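Local coordinates for putative uncharacterized protein (Streptococcus mutans, PDB 3L7N), which is probably a class I glutamine amidotransferase, expected to release ammonia from glutamine and pass it to an acceptor substrate that is not yet identified, at residues 106-112 against 159-165. Sequence-based numbering, arbitrary orientation.
Sequences LHSPKKE and SQGCPRQ
The carboxylate of E112 meets S159, G161 and Q165, and it illustrates how one buried acid can tie a loop to a strand. The bond to CB points toward the loop; CG stands beside the backbone N (chi1 -62°) and the chain then runs extended, which brings CD of E112 to 3.7 Å from CA of G161, where no side chain intervenes. At the tip, OE1 of E112 accepts the hydroxyl of S159 through its syn lone pair (S159 OG to E112 OE1, 2.6 Å) and a weak bond from the N of G161. A water links OE1 weakly to the N of Q160. OE2, whose position is less certain, faces NE2 of Q165, the carboxylate and amide being nearly coplanar. That same NE2 of Q165 donates in its amide plane to S159 OG (3.0 Å), so the serine oxygen is both donor and acceptor and Q165 helps to orient it.

Nearby, K110 N donates to G161 O (2.9 Å, 158°), while the rings of P109 and P163 touch in an apolar contact, CG of P109 lying 3.4 Å from CD of P163. S108 OG donates to K110 O from above that carbonyl's plane and lies 3.2 Å from CB of C162. H141 and H143 of strand 136-143 also pack against E112. The result is a hairpin loop, joining antiparallel strands 154-158 and 166-170, fastened to the corner in strand 106-113 within the glutamine amidotransferase domain's extended mixed sheet.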
loop_
_atom_site.group_PDB
_atom_site.type_symbol
_atom_site.label_atom_id
_atom_site.label_comp_id
_atom_site.label_asym_id
_atom_site.label_seq_id
_atom_site.Cartn_x
_atom_site.Cartn_y
_atom_site.Cartn_z
ATOM N N LEU A 106 10.849 0.655 -9.349
ATOM C CA LEU A 106 10.809 0.413 -10.826
ATOM C C LEU A 106 9.407 0.705 -11.430
ATOM O O LEU A 106 8.437 0.806 -10.707
ATOM C CB LEU A 106 11.207 -1.043 -11.141
ATOM C CG LEU A 106 12.521 -1.601 -10.578
ATOM C CD1 LEU A 106 12.487 -3.110 -10.590
ATOM C CD2 LEU A 106 13.758 -1.056 -11.382
ATOM N N HIS A 107 9.327 0.775 -12.769
ATOM C CA HIS A 107 8.055 0.780 -13.470
ATOM C C HIS A 107 7.516 -0.634 -13.595
ATOM O O HIS A 107 8.269 -1.569 -13.655
ATOM C CB HIS A 107 8.197 1.417 -14.867
ATOM C CG HIS A 107 8.753 2.819 -14.849
ATOM N ND1 HIS A 107 9.938 3.160 -15.483
ATOM C CD2 HIS A 107 8.306 3.960 -14.248
ATOM C CE1 HIS A 107 10.190 4.452 -15.285
ATOM N NE2 HIS A 107 9.221 4.958 -14.535
ATOM N N SER A 108 6.185 -0.774 -13.600
ATOM C CA SER A 108 5.529 -2.089 -13.645
ATOM C C SER A 108 5.494 -2.557 -15.102
ATOM O O SER A 108 5.330 -1.750 -15.981
ATOM C CB SER A 108 4.113 -1.971 -13.099
ATOM O OG SER A 108 3.536 -3.241 -12.843
ATOM N N PRO A 109 5.711 -3.888 -15.357
ATOM C CA PRO A 109 5.490 -4.416 -16.721
ATOM C C PRO A 109 4.199 -3.860 -17.306
ATOM O O PRO A 109 4.213 -3.217 -18.356
ATOM C CB PRO A 109 5.345 -5.963 -16.495
ATOM C CG PRO A 109 5.949 -6.243 -15.153
ATOM C CD PRO A 109 6.345 -4.886 -14.491
ATOM N N LYS A 110 3.084 -4.104 -16.609
ATOM C CA LYS A 110 1.802 -3.511 -16.984
ATOM C C LYS A 110 1.199 -2.591 -15.843
ATOM O O LYS A 110 1.226 -2.951 -14.616
ATOM C CB LYS A 110 0.823 -4.615 -17.415
ATOM C CG LYS A 110 1.009 -5.068 -18.917
ATOM C CD LYS A 110 1.271 -3.794 -19.904
ATOM C CE LYS A 110 0.937 -4.107 -21.449
ATOM N NZ LYS A 110 -0.370 -3.404 -21.928
ATOM N N LYS A 111 0.697 -1.426 -16.226
ATOM C CA LYS A 111 -0.084 -0.611 -15.285
ATOM C C LYS A 111 -1.451 -1.198 -15.000
ATOM O O LYS A 111 -2.034 -1.853 -15.837
ATOM C CB LYS A 111 -0.160 0.830 -15.739
ATOM C CG LYS A 111 -1.460 1.286 -16.273
ATOM C CD LYS A 111 -1.219 2.639 -16.977
ATOM C CE LYS A 111 -2.052 3.731 -16.359
ATOM N NZ LYS A 111 -1.387 5.100 -16.482
ATOM N N GLU A 112 -1.910 -1.053 -13.773
ATOM C CA GLU A 112 -3.091 -1.788 -13.317
ATOM C C GLU A 112 -4.018 -0.888 -12.475
ATOM O O GLU A 112 -3.595 -0.269 -11.490
ATOM C CB GLU A 112 -2.695 -3.019 -12.520
ATOM C CG GLU A 112 -1.903 -4.045 -13.266
ATOM C CD GLU A 112 -1.382 -5.176 -12.327
ATOM O OE1 GLU A 112 -1.615 -6.409 -12.621
ATOM O OE2 GLU A 112 -0.824 -4.839 -11.254
ATOM N N SER A 159 0.677 -10.460 -9.631
ATOM C CA SER A 159 -0.438 -10.446 -10.508
ATOM C C SER A 159 0.086 -10.776 -11.946
ATOM O O SER A 159 1.335 -10.930 -12.164
ATOM C CB SER A 159 -1.097 -9.073 -10.483
ATOM O OG SER A 159 -0.284 -8.092 -11.150
ATOM N N GLN A 160 -0.822 -10.857 -12.916
ATOM C CA GLN A 160 -0.394 -10.948 -14.338
ATOM C C GLN A 160 0.355 -9.683 -14.827
ATOM O O GLN A 160 1.321 -9.776 -15.610
ATOM C CB GLN A 160 -1.600 -11.284 -15.242
ATOM C CG GLN A 160 -2.400 -12.589 -14.751
ATOM C CD GLN A 160 -1.487 -13.859 -14.759
ATOM O OE1 GLN A 160 -1.315 -14.512 -15.827
ATOM N NE2 GLN A 160 -0.791 -14.140 -13.585
ATOM N N GLY A 161 -0.079 -8.515 -14.355
ATOM C CA GLY A 161 0.489 -7.244 -14.816
ATOM C C GLY A 161 1.764 -6.876 -14.082
ATOM O O GLY A 161 2.602 -6.114 -14.622
ATOM N N CYS A 162 1.954 -7.437 -12.867
ATOM C CA CYS A 162 3.029 -6.964 -11.991
ATOM C C CYS A 162 3.504 -8.046 -11.083
ATOM O O CYS A 162 2.691 -8.708 -10.436
ATOM C CB CYS A 162 2.552 -5.735 -11.178
ATOM S SG CYS A 162 3.579 -5.242 -9.872
ATOM N N PRO A 163 4.846 -8.282 -11.070
ATOM C CA PRO A 163 5.496 -9.428 -10.392
ATOM C C PRO A 163 5.816 -9.184 -8.899
ATOM O O PRO A 163 6.394 -10.051 -8.240
ATOM C CB PRO A 163 6.782 -9.608 -11.173
ATOM C CG PRO A 163 7.057 -8.253 -11.799
ATOM C CD PRO A 163 5.758 -7.591 -12.010
ATOM N N ARG A 164 5.406 -8.039 -8.367
ATOM C CA ARG A 164 5.727 -7.690 -6.989
ATOM C C ARG A 164 4.472 -7.070 -6.219
ATOM O O ARG A 164 4.359 -5.851 -6.075
ATOM C CB ARG A 164 6.910 -6.701 -6.995
ATOM C CG ARG A 164 8.222 -7.338 -7.337
ATOM C CD ARG A 164 9.254 -6.340 -7.645
ATOM N NE ARG A 164 10.439 -7.015 -8.071
ATOM C CZ ARG A 164 11.631 -6.450 -8.301
ATOM N NH1 ARG A 164 11.848 -5.152 -8.083
ATOM N NH2 ARG A 164 12.619 -7.209 -8.733
ATOM N N GLN A 165 3.534 -7.897 -5.824
ATOM C CA GLN A 165 2.321 -7.360 -5.325
ATOM C C GLN A 165 2.411 -7.211 -3.823
ATOM O O GLN A 165 1.976 -6.221 -3.276
ATOM C CB GLN A 165 1.108 -8.227 -5.711
ATOM C CG GLN A 165 0.605 -8.031 -7.078
ATOM C CD GLN A 165 0.257 -6.588 -7.405
ATOM O OE1 GLN A 165 0.291 -5.723 -6.547
ATOM N NE2 GLN A 165 -0.069 -6.324 -8.686
HETATM O O HOH W 1 -3.690 -9.030 -13.041
#